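Local coordinates for abhydrolase domain-containing protein (Exiguobacterium antarcticum, PDB 5H3H), which catalyses ester hydrolysis as an alpha/beta-hydrolase-fold esterase and probably also has perhydrolase activity, at residues T11-E16 / N79-Q84; R50-D55 / Q83-T88; T73-I78 / A102-L107. All blocks are in the same frame, centred on the assembly; numbering follows the deposited sequence.

Interaction 1. Residues T11-E16 / N79-Q84; sequences TKIYVE and NEVIQQ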
ATOM      1  N   THR B  11      13.797 -15.487  -9.044  1.00 25.78           N
ATOM      2  CA  THR B  11      15.190 -15.050  -8.828  1.00 25.69           C
ATOM      3  C   THR B  11      15.557 -15.266  -7.344  1.00 26.99           C
ATOM      4  O   THR B  11      14.742 -14.918  -6.491  1.00 29.11           O
ATOM      5  CB  THR B  11      15.313 -13.536  -9.101  1.00 24.54           C
ATOM      6  OG1 THR B  11      14.817 -13.216 -10.397  1.00 21.18           O
ATOM      7  CG2 THR B  11      16.778 -13.084  -9.031  1.00 24.21           C
ATOM      8  N   LYS B  12      16.718 -15.835  -7.032  1.00 28.21           N
ATOM      9  CA  LYS B  12      17.198 -15.980  -5.630  1.00 26.07           C
ATOM     10  C   LYS B  12      17.939 -14.721  -5.096  1.00 30.98           C
ATOM     11  O   LYS B  12      18.998 -14.345  -5.638  1.00 26.99           O
ATOM     12  CB  LYS B  12      18.160 -17.160  -5.512  1.00 29.83           C
ATOM     13  CG  LYS B  12      17.534 -18.507  -5.815  1.00 34.67           C
ATOM     14  CD  LYS B  12      18.427 -19.665  -5.403  1.00 41.26           C
ATOM     15  CE  LYS B  12      19.718 -19.718  -6.237  1.00 47.45           C
ATOM     16  NZ  LYS B  12      20.934 -19.739  -5.358  1.00 53.41           N
ATOM     17  N   ILE B  13      17.435 -14.139  -3.994  1.00 26.59           N
ATOM     18  CA  ILE B  13      17.958 -12.889  -3.409  1.00 27.28           C
ATOM     19  C   ILE B  13      18.776 -13.243  -2.190  1.00 25.06           C
ATOM     20  O   ILE B  13      18.248 -13.802  -1.244  1.00 24.52           O
ATOM     21  CB  ILE B  13      16.801 -11.918  -2.976  1.00 25.85           C
ATOM     22  CG1 ILE B  13      15.854 -11.613  -4.123  1.00 27.27           C
ATOM     23  CG2 ILE B  13      17.350 -10.609  -2.414  1.00 29.08           C
ATOM     24  CD1 ILE B  13      16.522 -11.018  -5.348  1.00 27.69           C
ATOM     25  N   TYR B  14      20.057 -12.878  -2.169  1.00 20.26           N
ATOM     26  CA  TYR B  14      20.900 -13.121  -1.011  1.00 20.81           C
ATOM     27  C   TYR B  14      20.580 -12.097   0.053  1.00 21.09           C
ATOM     28  O   TYR B  14      20.418 -10.926  -0.261  1.00 22.34           O
ATOM     29  CB  TYR B  14      22.374 -13.014  -1.377  1.00 21.57           C
ATOM     30  CG  TYR B  14      23.268 -13.275  -0.217  1.00 22.92           C
ATOM     31  CD1 TYR B  14      23.427 -14.554   0.262  1.00 25.99           C
ATOM     32  CD2 TYR B  14      23.913 -12.231   0.442  1.00 23.35           C
ATOM     33  CE1 TYR B  14      24.229 -14.805   1.348  1.00 29.94           C
ATOM     34  CE2 TYR B  14      24.716 -12.459   1.538  1.00 26.72           C
ATOM     35  CZ  TYR B  14      24.864 -13.763   1.997  1.00 30.38           C
ATOM     36  OH  TYR B  14      25.666 -14.074   3.074  1.00 31.58           O
ATOM     37  N   VAL B  15      20.519 -12.534   1.303  1.00 21.01           N
ATOM     38  CA  VAL B  15      20.349 -11.652   2.440  1.00 23.02           C
ATOM     39  C   VAL B  15      21.331 -12.044   3.549  1.00 23.77           C
ATOM     40  O   VAL B  15      21.381 -13.211   3.974  1.00 23.75           O
ATOM     41  CB  VAL B  15      18.918 -11.767   3.023  1.00 24.74           C
ATOM     42  CG1 VAL B  15      18.753 -10.757   4.153  1.00 27.67           C
ATOM     43  CG2 VAL B  15      17.879 -11.530   1.967  1.00 26.45           C
ATOM     44  N   GLU B  16      22.112 -11.070   4.030  1.00 24.05           N
ATOM     45  CA  GLU B  16      22.980 -11.242   5.145  1.00 23.68           C
ATOM     46  C   GLU B  16      22.104 -10.940   6.397  1.00 28.11           C
ATOM     47  O   GLU B  16      21.800  -9.790   6.743  1.00 24.34           O
ATOM     48  CB  GLU B  16      24.183 -10.273   5.028  1.00 28.01           C
ATOM     49  CG  GLU B  16      25.328 -10.524   5.990  1.00 31.60           C
ATOM     50  CD  GLU B  16      26.310 -11.650   5.596  1.00 35.38           C
ATOM     51  OE1 GLU B  16      26.295 -12.103   4.437  1.00 37.85           O
ATOM     52  OE2 GLU B  16      27.141 -12.070   6.459  1.00 32.13           O
ATOM     53  N   ASN B  79       9.748  -6.685  -0.589  1.00 22.90           N
ATOM     54  CA  ASN B  79       8.523  -7.230   0.024  1.00 24.01           C
ATOM     55  C   ASN B  79       8.707  -8.676   0.323  1.00 23.74           C
ATOM     56  O   ASN B  79       8.444  -9.104   1.433  1.00 26.45           O
ATOM     57  CB  ASN B  79       7.292  -7.018  -0.845  1.00 25.57           C
ATOM     58  CG  ASN B  79       6.011  -7.577  -0.202  1.00 28.75           C
ATOM     59  OD1 ASN B  79       5.555  -7.112   0.867  1.00 27.38           O
ATOM     60  ND2 ASN B  79       5.450  -8.599  -0.829  1.00 28.91           N
ATOM     61  N   GLU B  80       9.264  -9.424  -0.626  1.00 22.05           N
ATOM     62  CA  GLU B  80       9.597 -10.804  -0.362  1.00 22.79           C
ATOM     63  C   GLU B  80      10.575 -11.017   0.791  1.00 21.39           C
ATOM     64  O   GLU B  80      10.369 -11.881   1.612  1.00 21.51           O
ATOM     65  CB  GLU B  80      10.043 -11.535  -1.647  1.00 25.50           C
ATOM     66  CG  GLU B  80       8.964 -11.516  -2.708  1.00 27.55           C
ATOM     67  CD  GLU B  80       7.675 -12.166  -2.214  1.00 33.25           C
ATOM     68  OE1 GLU B  80       7.791 -13.239  -1.532  1.00 33.20           O
ATOM     69  OE2 GLU B  80       6.594 -11.603  -2.530  1.00 38.36           O
ATOM     70  N   VAL B  81      11.618 -10.213   0.892  1.00 21.13           N
ATOM     71  CA  VAL B  81      12.564 -10.370   1.965  1.00 21.24           C
ATOM     72  C   VAL B  81      11.849 -10.277   3.315  1.00 22.58           C
ATOM     73  O   VAL B  81      11.996 -11.150   4.169  1.00 23.70           O
ATOM     74  CB  VAL B  81      13.707  -9.285   1.919  1.00 22.92           C
ATOM     75  CG1 VAL B  81      14.467  -9.269   3.221  1.00 20.03           C
ATOM     76  CG2 VAL B  81      14.677  -9.527   0.739  1.00 25.13           C
ATOM     77  N   ILE B  82      11.096  -9.208   3.484  1.00 21.83           N
ATOM     78  CA  ILE B  82      10.410  -8.894   4.746  1.00 25.79           C
ATOM     79  C   ILE B  82       9.322  -9.965   5.044  1.00 28.10           C
ATOM     80  O   ILE B  82       9.289 -10.481   6.158  1.00 28.70           O
ATOM     81  CB  ILE B  82       9.863  -7.448   4.681  1.00 25.94           C
ATOM     82  CG1 ILE B  82      11.034  -6.476   4.957  1.00 27.51           C
ATOM     83  CG2 ILE B  82       8.728  -7.172   5.658  1.00 28.52           C
ATOM     84  CD1 ILE B  82      10.744  -5.033   4.622  1.00 28.80           C
ATOM     85  N   GLN B  83       8.497 -10.296   4.036  1.00 29.48           N
ATOM     86  CA  GLN B  83       7.395 -11.287   4.196  1.00 30.62           C
ATOM     87  C   GLN B  83       7.931 -12.668   4.508  1.00 32.45           C
ATOM     88  O   GLN B  83       7.506 -13.276   5.497  1.00 35.49           O
ATOM     89  CB  GLN B  83       6.490 -11.343   2.953  1.00 32.51           C
ATOM     90  CG  GLN B  83       5.469 -10.229   2.925  1.00 40.43           C
ATOM     91  CD  GLN B  83       4.357 -10.448   1.915  1.00 48.92           C
ATOM     92  OE1 GLN B  83       4.444 -11.310   1.028  1.00 50.85           O
ATOM     93  NE2 GLN B  83       3.295  -9.655   2.045  1.00 52.82           N
ATOM     94  N   GLN B  84       8.895 -13.155   3.728  1.00 27.31           N
ATOM     95  CA  GLN B  84       9.521 -14.508   3.993  1.00 26.96           C
ATOM     96  C   GLN B  84      10.386 -14.611   5.241  1.00 27.67           C
ATOM     97  O   GLN B  84      10.495 -15.684   5.830  1.00 30.99           O
ATOM     98  CB  GLN B  84      10.339 -14.985   2.796  1.00 26.66           C
ATOM     99  CG  GLN B  84       9.435 -15.168   1.608  1.00 25.38           C
ATOM    100  CD  GLN B  84      10.150 -15.466   0.322  1.00 25.12           C
ATOM    101  OE1 GLN B  84       9.731 -14.963  -0.719  1.00 27.78           O
ATOM    102  NE2 GLN B  84      11.182 -16.315   0.367  1.00 25.15           N
TER
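Val15 and Val81 meet tip to tip, the CG2 methyl of Val15 lying 4.0 Å from CG2 of Val81. The same Val81 methyl is also approached by Ile13, whose CG2 stands 4.3 Å away, so one branch of a single helix residue is shared by two strand residues. Ile13 and Val15 are two positions apart in a strand, and their side chains therefore point to the same face, toward the helix, whereas Tyr14 between them points away. In Val81 the other methyl, CG1, is anti to the backbone N (chi1 166°); this puts CG2 beside that N and in front of the strand. The contact is small, about 99 Å² in all, purely apolar and buried. The backbones stay well separated, with the CA atoms of Val15 and Val81 7.9 Å apart.

Further out, Val15 also packs on Ile52 and Ile5, and Val81 on Val54, which fills the layer between sheet and helix with branched side chains. The strand is held on both edges by backbone bonds: Ile13 and Val15 pair with Ile5 and Thr3, Tyr14 and Glu16 with Asp55 and Gly53. On the far face Tyr14 OH donates to Glu16 OE1, with the carboxylate oxygen in the plane of the ring; the modelled length of 2.5 Å is unusually short and its exact value is doubtful. Phe4 packs against Tyr14 edge to face. In the helix, Gln83 N to Asn79 O (2.9 Å) is one of the backbone bonds that keep Val81 in its turn.

Strand 12-18 runs antiparallel to its neighbours near one margin of the mixed sheet, and its packing beneath helix 71-85 is part of the sheet-helix layering characteristic of the alpha/beta-hydrolase fold.

Interaction 2. Residues R50-D55 / Q83-T88; sequences RYIGVD and QQLKLT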
ATOM      1  N   ARG B  50      19.444  -6.482  14.905  1.00 25.41           N
ATOM      2  CA  ARG B  50      19.572  -7.472  13.904  1.00 25.04           C
ATOM      3  C   ARG B  50      19.748  -6.773  12.545  1.00 24.29           C
ATOM      4  O   ARG B  50      18.884  -6.015  12.126  1.00 27.07           O
ATOM      5  CB  ARG B  50      18.337  -8.316  13.913  1.00 25.33           C
ATOM      6  CG  ARG B  50      18.348  -9.446  12.937  1.00 25.74           C
ATOM      7  CD  ARG B  50      17.068 -10.222  13.116  1.00 26.25           C
ATOM      8  NE  ARG B  50      16.893 -11.212  12.063  1.00 28.62           N
ATOM      9  CZ  ARG B  50      15.817 -11.974  11.926  1.00 32.67           C
ATOM     10  NH1 ARG B  50      14.804 -11.858  12.798  1.00 31.79           N
ATOM     11  NH2 ARG B  50      15.718 -12.840  10.900  1.00 30.43           N
ATOM     12  N   TYR B  51      20.870  -7.059  11.888  1.00 24.19           N
ATOM     13  CA  TYR B  51      21.249  -6.514  10.581  1.00 22.79           C
ATOM     14  C   TYR B  51      20.658  -7.378   9.485  1.00 22.04           C
ATOM     15  O   TYR B  51      20.832  -8.585   9.494  1.00 24.36           O
ATOM     16  CB  TYR B  51      22.782  -6.498  10.486  1.00 21.23           C
ATOM     17  CG  TYR B  51      23.310  -6.072   9.165  1.00 22.82           C
ATOM     18  CD1 TYR B  51      23.361  -4.712   8.798  1.00 21.72           C
ATOM     19  CD2 TYR B  51      23.792  -7.021   8.242  1.00 22.94           C
ATOM     20  CE1 TYR B  51      23.901  -4.329   7.588  1.00 22.38           C
ATOM     21  CE2 TYR B  51      24.303  -6.615   7.014  1.00 20.97           C
ATOM     22  CZ  TYR B  51      24.366  -5.286   6.695  1.00 22.27           C
ATOM     23  OH  TYR B  51      24.855  -4.906   5.427  1.00 20.41           O
ATOM     24  N   ILE B  52      19.913  -6.779   8.562  1.00 19.85           N
ATOM     25  CA  ILE B  52      19.390  -7.473   7.427  1.00 20.74           C
ATOM     26  C   ILE B  52      19.884  -6.696   6.191  1.00 19.51           C
ATOM     27  O   ILE B  52      19.288  -5.749   5.805  1.00 17.50           O
ATOM     28  CB  ILE B  52      17.866  -7.615   7.465  1.00 22.50           C
ATOM     29  CG1 ILE B  52      17.410  -8.510   8.640  1.00 27.33           C
ATOM     30  CG2 ILE B  52      17.345  -8.204   6.168  1.00 22.47           C
ATOM     31  CD1 ILE B  52      16.683  -7.735   9.699  1.00 31.05           C
ATOM     32  N   GLY B  53      20.988  -7.133   5.595  1.00 20.90           N
ATOM     33  CA  GLY B  53      21.572  -6.420   4.447  1.00 19.29           C
ATOM     34  C   GLY B  53      21.219  -7.187   3.197  1.00 19.21           C
ATOM     35  O   GLY B  53      21.702  -8.311   3.035  1.00 24.52           O
ATOM     36  N   VAL B  54      20.371  -6.607   2.373  1.00 18.65           N
ATOM     37  CA  VAL B  54      19.943  -7.257   1.151  1.00 22.00           C
ATOM     38  C   VAL B  54      20.931  -6.990   0.013  1.00 22.57           C
ATOM     39  O   VAL B  54      21.421  -5.829  -0.147  1.00 20.74           O
ATOM     40  CB  VAL B  54      18.537  -6.875   0.709  1.00 25.75           C
ATOM     41  CG1 VAL B  54      17.511  -7.018   1.852  1.00 23.97           C
ATOM     42  CG2 VAL B  54      18.507  -5.497   0.136  1.00 31.18           C
ATOM     43  N   ASP B  55      21.267  -8.030  -0.756  1.00 21.65           N
ATOM     44  CA  ASP B  55      21.975  -7.796  -2.055  1.00 20.18           C
ATOM     45  C   ASP B  55      20.889  -7.846  -3.064  1.00 18.75           C
ATOM     46  O   ASP B  55      20.238  -8.894  -3.143  1.00 20.72           O
ATOM     47  CB  ASP B  55      23.001  -8.892  -2.381  1.00 19.81           C
ATOM     48  CG  ASP B  55      24.259  -8.864  -1.502  1.00 21.26           C
ATOM     49  OD1 ASP B  55      24.502  -7.892  -0.742  1.00 23.78           O
ATOM     50  OD2 ASP B  55      25.042  -9.822  -1.603  1.00 22.50           O
ATOM     51  N   GLN B  83       8.497 -10.296   4.036  1.00 29.48           N
ATOM     52  CA  GLN B  83       7.395 -11.287   4.196  1.00 30.62           C
ATOM     53  C   GLN B  83       7.931 -12.668   4.508  1.00 32.45           C
ATOM     54  O   GLN B  83       7.506 -13.276   5.497  1.00 35.49           O
ATOM     55  CB  GLN B  83       6.490 -11.343   2.953  1.00 32.51           C
ATOM     56  CG  GLN B  83       5.469 -10.229   2.925  1.00 40.43           C
ATOM     57  CD  GLN B  83       4.357 -10.448   1.915  1.00 48.92           C
ATOM     58  OE1 GLN B  83       4.444 -11.310   1.028  1.00 50.85           O
ATOM     59  NE2 GLN B  83       3.295  -9.655   2.045  1.00 52.82           N
ATOM     60  N   GLN B  84       8.895 -13.155   3.728  1.00 27.31           N
ATOM     61  CA  GLN B  84       9.521 -14.508   3.993  1.00 26.96           C
ATOM     62  C   GLN B  84      10.386 -14.611   5.241  1.00 27.67           C
ATOM     63  O   GLN B  84      10.495 -15.684   5.830  1.00 30.99           O
ATOM     64  CB  GLN B  84      10.339 -14.985   2.796  1.00 26.66           C
ATOM     65  CG  GLN B  84       9.435 -15.168   1.608  1.00 25.38           C
ATOM     66  CD  GLN B  84      10.150 -15.466   0.322  1.00 25.12           C
ATOM     67  OE1 GLN B  84       9.731 -14.963  -0.719  1.00 27.78           O
ATOM     68  NE2 GLN B  84      11.182 -16.315   0.367  1.00 25.15           N
ATOM     69  N   LEU B  85      11.034 -13.528   5.672  1.00 27.44           N
ATOM     70  CA  LEU B  85      11.749 -13.568   6.953  1.00 26.90           C
ATOM     71  C   LEU B  85      10.806 -13.140   8.105  1.00 25.71           C
ATOM     72  O   LEU B  85      11.224 -13.137   9.262  1.00 25.34           O
ATOM     73  CB  LEU B  85      12.971 -12.650   6.940  1.00 30.92           C
ATOM     74  CG  LEU B  85      14.132 -13.004   5.995  1.00 31.02           C
ATOM     75  CD1 LEU B  85      15.191 -11.914   6.142  1.00 29.08           C
ATOM     76  CD2 LEU B  85      14.736 -14.369   6.313  1.00 30.66           C
ATOM     77  N   LYS B  86       9.569 -12.758   7.787  1.00 26.32           N
ATOM     78  CA  LYS B  86       8.509 -12.501   8.792  1.00 31.99           C
ATOM     79  C   LYS B  86       8.933 -11.418   9.787  1.00 31.39           C
ATOM     80  O   LYS B  86       8.881 -11.594  10.999  1.00 29.03           O
ATOM     81  CB  LYS B  86       8.106 -13.817   9.492  1.00 37.90           C
ATOM     82  CG  LYS B  86       7.343 -14.792   8.582  1.00 42.53           C
ATOM     83  CD  LYS B  86       5.826 -14.584   8.674  1.00 46.26           C
ATOM     84  CE  LYS B  86       5.084 -15.069   7.440  1.00 50.27           C
ATOM     85  NZ  LYS B  86       5.123 -14.056   6.334  1.00 49.50           N
ATOM     86  N   LEU B  87       9.411 -10.299   9.219  1.00 30.13           N
ATOM     87  CA  LEU B  87       9.899  -9.202   9.987  1.00 30.24           C
ATOM     88  C   LEU B  87       8.758  -8.227  10.207  1.00 27.92           C
ATOM     89  O   LEU B  87       7.947  -7.993   9.321  1.00 29.40           O
ATOM     90  CB  LEU B  87      11.023  -8.483   9.210  1.00 32.09           C
ATOM     91  CG  LEU B  87      12.278  -9.245   8.810  1.00 28.53           C
ATOM     92  CD1 LEU B  87      13.218  -8.254   8.084  1.00 26.65           C
ATOM     93  CD2 LEU B  87      12.928  -9.836  10.048  1.00 29.25           C
ATOM     94  N   THR B  88       8.728  -7.629  11.380  1.00 28.39           N
ATOM     95  CA  THR B  88       7.928  -6.387  11.648  1.00 26.89           C
ATOM     96  C   THR B  88       8.704  -5.368  12.471  1.00 25.65           C
ATOM     97  O   THR B  88       9.831  -5.636  12.929  1.00 26.69           O
ATOM     98  CB  THR B  88       6.630  -6.696  12.432  1.00 32.08           C
ATOM     99  OG1 THR B  88       6.961  -7.402  13.637  1.00 33.13           O
ATOM    100  CG2 THR B  88       5.643  -7.536  11.620  1.00 33.31           C
TER
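Ile52 and Leu85 mark the closest backbone approach, with CA atoms 9.8 Å apart, so strand 50-54 and the end of helix 71-85 are bridged by side chains alone. Ile52 and Arg50 share the strand side of the contact. Ile52 CD1 meets CD1 of Leu87 tip to tip at 3.9 Å, while its other branch, CG2, faces Leu85, 4.3 Å from CD1.

Leu87 uses both its methyls. While CD1 goes to Ile52, CD2 lies beneath one face of the Arg50 guanidinium, 3.8 Å from its plane and offset toward the rim; Arg50 NH1 is the nearest atom to CD2, at 3.9 Å. Arg50 gets there with CG anti to its backbone N (chi1 -178°) and a chain extended as far as NE, crossing Leu87 at a slant. Its polar end is spoken for: NH2 forms a salt bridge with Asp17 of strand 12-18, so the guanidinium is braced by a charge from the next strand while Leu87 covers part of a face.

The segments are the first strand of a beta-alpha-beta crossover of the alpha/beta-hydrolase fold and the C-terminal end of its helix; helix 71-85 leads on to the parallel strand 90-95, with strand 23-27 between the two strands in the sheet. The helix finishes in a Schellman motif: Lys86 adopts positive phi, which turns the chain back so that Leu87 follows Leu85 toward the sheet. Gln83 O accepts twice from Lys86, weakly from its backbone N at 3.1 Å and from NZ at 2.6 Å, the latter lying above the carbonyl plane. On the sheet side, Leu87 also rests on Val25, and Leu85 touches Asp17.

Interaction 3. Residues T73-I78 / A102-L107; sequences TMASDI and ALKYLL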
ATOM      1  N   THR B  73       9.703  -3.840  -9.551  1.00 22.19           N
ATOM      2  CA  THR B  73      10.162  -5.218  -9.306  1.00 23.17           C
ATOM      3  C   THR B  73      11.131  -5.283  -8.126  1.00 20.04           C
ATOM      4  O   THR B  73      11.121  -6.197  -7.373  1.00 23.52           O
ATOM      5  CB  THR B  73      10.893  -5.839 -10.551  1.00 25.70           C
ATOM      6  OG1 THR B  73      10.067  -5.772 -11.735  1.00 27.68           O
ATOM      7  CG2 THR B  73      11.237  -7.306 -10.303  1.00 27.65           C
ATOM      8  N   MET B  74      12.049  -4.339  -8.019  1.00 20.63           N
ATOM      9  CA  MET B  74      13.024  -4.313  -6.888  1.00 22.10           C
ATOM     10  C   MET B  74      12.340  -4.185  -5.516  1.00 21.33           C
ATOM     11  O   MET B  74      12.762  -4.824  -4.547  1.00 23.44           O
ATOM     12  CB  MET B  74      13.965  -3.092  -7.059  1.00 26.75           C
ATOM     13  CG  MET B  74      14.953  -3.133  -8.247  1.00 32.37           C
ATOM     14  SD  MET B  74      16.329  -4.299  -8.033  1.00 37.41           S
ATOM     15  CE  MET B  74      15.389  -5.688  -8.599  1.00 46.07           C
ATOM     16  N   ALA B  75      11.354  -3.283  -5.463  1.00 21.47           N
ATOM     17  CA  ALA B  75      10.523  -3.084  -4.294  1.00 23.75           C
ATOM     18  C   ALA B  75       9.747  -4.368  -3.973  1.00 24.59           C
ATOM     19  O   ALA B  75       9.617  -4.729  -2.789  1.00 23.94           O
ATOM     20  CB  ALA B  75       9.573  -1.929  -4.495  1.00 24.21           C
ATOM     21  N   SER B  76       9.297  -5.070  -5.019  1.00 22.78           N
ATOM     22  CA  SER B  76       8.665  -6.413  -4.835  1.00 23.79           C
ATOM     23  C   SER B  76       9.630  -7.383  -4.179  1.00 23.29           C
ATOM     24  O   SER B  76       9.220  -8.156  -3.299  1.00 22.40           O
ATOM     25  CB  SER B  76       8.135  -6.988  -6.142  1.00 23.55           C
ATOM     26  OG  SER B  76       7.553  -8.245  -5.880  1.00 25.89           O
ATOM     27  N   ASP B  77      10.921  -7.319  -4.567  1.00 21.52           N
ATOM     28  CA  ASP B  77      11.934  -8.201  -3.941  1.00 21.60           C
ATOM     29  C   ASP B  77      12.081  -7.860  -2.503  1.00 20.36           C
ATOM     30  O   ASP B  77      12.194  -8.727  -1.671  1.00 20.08           O
ATOM     31  CB  ASP B  77      13.329  -8.182  -4.597  1.00 23.71           C
ATOM     32  CG  ASP B  77      13.337  -8.678  -6.074  1.00 30.77           C
ATOM     33  OD1 ASP B  77      12.400  -9.369  -6.516  1.00 27.44           O
ATOM     34  OD2 ASP B  77      14.297  -8.357  -6.826  1.00 32.62           O
ATOM     35  N   ILE B  78      12.066  -6.572  -2.175  1.00 20.26           N
ATOM     36  CA  ILE B  78      12.147  -6.209  -0.753  1.00 21.65           C
ATOM     37  C   ILE B  78      10.914  -6.750   0.024  1.00 21.09           C
ATOM     38  O   ILE B  78      11.085  -7.222   1.126  1.00 19.68           O
ATOM     39  CB  ILE B  78      12.298  -4.715  -0.527  1.00 22.24           C
ATOM     40  CG1 ILE B  78      13.587  -4.225  -1.259  1.00 22.51           C
ATOM     41  CG2 ILE B  78      12.311  -4.380   0.961  1.00 23.87           C
ATOM     42  CD1 ILE B  78      14.815  -5.089  -1.094  1.00 23.60           C
ATOM     43  N   ALA B 102      13.457   1.868  -1.358  1.00 21.55           N
ATOM     44  CA  ALA B 102      12.744   1.918  -0.090  1.00 21.85           C
ATOM     45  C   ALA B 102      11.396   2.653  -0.173  1.00 22.10           C
ATOM     46  O   ALA B 102      10.413   2.153   0.329  1.00 24.57           O
ATOM     47  CB  ALA B 102      13.620   2.553   0.961  1.00 23.87           C
ATOM     48  N   LEU B 103      11.358   3.821  -0.795  1.00 20.55           N
ATOM     49  CA  LEU B 103      10.116   4.582  -1.039  1.00 20.01           C
ATOM     50  C   LEU B 103       9.081   3.795  -1.864  1.00 23.08           C
ATOM     51  O   LEU B 103       7.873   3.732  -1.488  1.00 22.30           O
ATOM     52  CB  LEU B 103      10.415   5.945  -1.695  1.00 19.10           C
ATOM     53  CG  LEU B 103      11.124   6.908  -0.737  1.00 20.28           C
ATOM     54  CD1 LEU B 103      11.895   8.012  -1.460  1.00 21.04           C
ATOM     55  CD2 LEU B 103      10.152   7.564   0.230  1.00 21.37           C
ATOM     56  N   LYS B 104       9.549   3.202  -2.973  1.00 23.83           N
ATOM     57  CA  LYS B 104       8.688   2.468  -3.875  1.00 24.89           C
ATOM     58  C   LYS B 104       8.065   1.267  -3.145  1.00 26.55           C
ATOM     59  O   LYS B 104       6.898   0.934  -3.390  1.00 25.64           O
ATOM     60  CB  LYS B 104       9.497   1.937  -5.066  1.00 28.49           C
ATOM     61  CG  LYS B 104       8.689   1.397  -6.240  1.00 32.31           C
ATOM     62  CD  LYS B 104       7.662   2.391  -6.732  1.00 34.60           C
ATOM     63  CE  LYS B 104       7.482   2.342  -8.246  1.00 36.23           C
ATOM     64  NZ  LYS B 104       6.925   3.666  -8.678  1.00 40.32           N
ATOM     65  N   TYR B 105       8.877   0.624  -2.304  1.00 21.94           N
ATOM     66  CA  TYR B 105       8.433  -0.469  -1.489  1.00 24.22           C
ATOM     67  C   TYR B 105       7.329  -0.021  -0.565  1.00 28.78           C
ATOM     68  O   TYR B 105       6.296  -0.749  -0.388  1.00 29.75           O
ATOM     69  CB  TYR B 105       9.556  -1.000  -0.637  1.00 23.17           C
ATOM     70  CG  TYR B 105       9.001  -1.810   0.523  1.00 23.54           C
ATOM     71  CD1 TYR B 105       8.443  -3.087   0.334  1.00 25.72           C
ATOM     72  CD2 TYR B 105       8.951  -1.258   1.812  1.00 25.87           C
ATOM     73  CE1 TYR B 105       7.916  -3.821   1.405  1.00 24.81           C
ATOM     74  CE2 TYR B 105       8.425  -1.956   2.859  1.00 25.08           C
ATOM     75  CZ  TYR B 105       7.859  -3.234   2.660  1.00 25.56           C
ATOM     76  OH  TYR B 105       7.303  -3.925   3.722  1.00 25.71           O
ATOM     77  N   LEU B 106       7.541   1.137   0.067  1.00 27.91           N
ATOM     78  CA  LEU B 106       6.446   1.687   0.947  1.00 29.25           C
ATOM     79  C   LEU B 106       5.162   2.015   0.174  1.00 28.09           C
ATOM     80  O   LEU B 106       4.061   1.729   0.673  1.00 28.74           O
ATOM     81  CB  LEU B 106       6.906   2.891   1.730  1.00 26.55           C
ATOM     82  CG  LEU B 106       7.490   2.825   3.144  1.00 32.76           C
ATOM     83  CD1 LEU B 106       7.659   1.479   3.830  1.00 32.35           C
ATOM     84  CD2 LEU B 106       8.741   3.687   3.257  1.00 32.69           C
ATOM     85  N   LEU B 107       5.297   2.622  -1.002  1.00 24.46           N
ATOM     86  CA  LEU B 107       4.144   2.937  -1.818  1.00 27.35           C
ATOM     87  C   LEU B 107       3.448   1.671  -2.334  1.00 25.25           C
ATOM     88  O   LEU B 107       2.272   1.618  -2.367  1.00 22.91           O
ATOM     89  CB  LEU B 107       4.496   3.814  -3.026  1.00 30.87           C
ATOM     90  CG  LEU B 107       4.551   5.357  -2.989  1.00 34.89           C
ATOM     91  CD1 LEU B 107       4.175   6.004  -1.669  1.00 33.82           C
ATOM     92  CD2 LEU B 107       5.903   5.823  -3.515  1.00 36.25           C
TER
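The carbonyl oxygen of Ala75 is approached from two directions: Tyr105 CD1 comes within 3.7 Å of Ala75 O, with the oxygen at the ring edge near its plane, and one turn further along its own helix Asn79 N lies 2.9 Å from the same Ala75 O. Here the two helices come closest. Ala75 has only a methyl to offer, and this presses directly on the opposing backbone, its CB 3.4 Å from Tyr105 N. Lys104 lies alongside with CG 3.9 Å from Ala75 CB before its chain bends away. The short side chain allows the axes to pass 8.3 Å apart, crossing at -75°.

Tyr105, with CG anti to its backbone N (chi1 161°), runs past Ala75 along helix 71-85, toward its C-terminal end. Ile78 sets its CG2 over one face of that ring, 4.1 Å above the plane and toward the rim, the two side chains meeting at about a right angle. Asn79 and Ile82 also touch Tyr105, extending the seam, and Ile78 packs on Leu27 of the sheet below. Asp77 of the same helix forms a salt bridge with Arg57.

Helix 97-109 follows the probable nucleophile elbow at Ser96, and its crossing with helix 71-85 belongs to the helical layer over the central sheet of alpha/beta hydrolases.

In the fold
Helix 71-85 enters all three interactions. Interactions 1 and 2, with centres 7 Å apart, place it on the neighbouring strands 12-18 and 50-54, where Ile13 CG2 packs 3.4 Å from Asp55 O. Interaction 3, its centre about 12 Å from that of interaction 1 and 13 Å from that of interaction 2, sets the helix against helix 97-109. Val54 CG2 and Ile78 CD1 (3.9 Å) connect interactions 2 and 3, while Asn79 CA and Tyr105 CE1 (3.7 Å) connect 1 and 3. None of the residues lining the ethaneperoxoic acid pocket lies in the six segments; the ligand is about 14 Å from the Ile78 side chain. Helix 97-109, however, starts at Met97, a pocket residue beside Ser96.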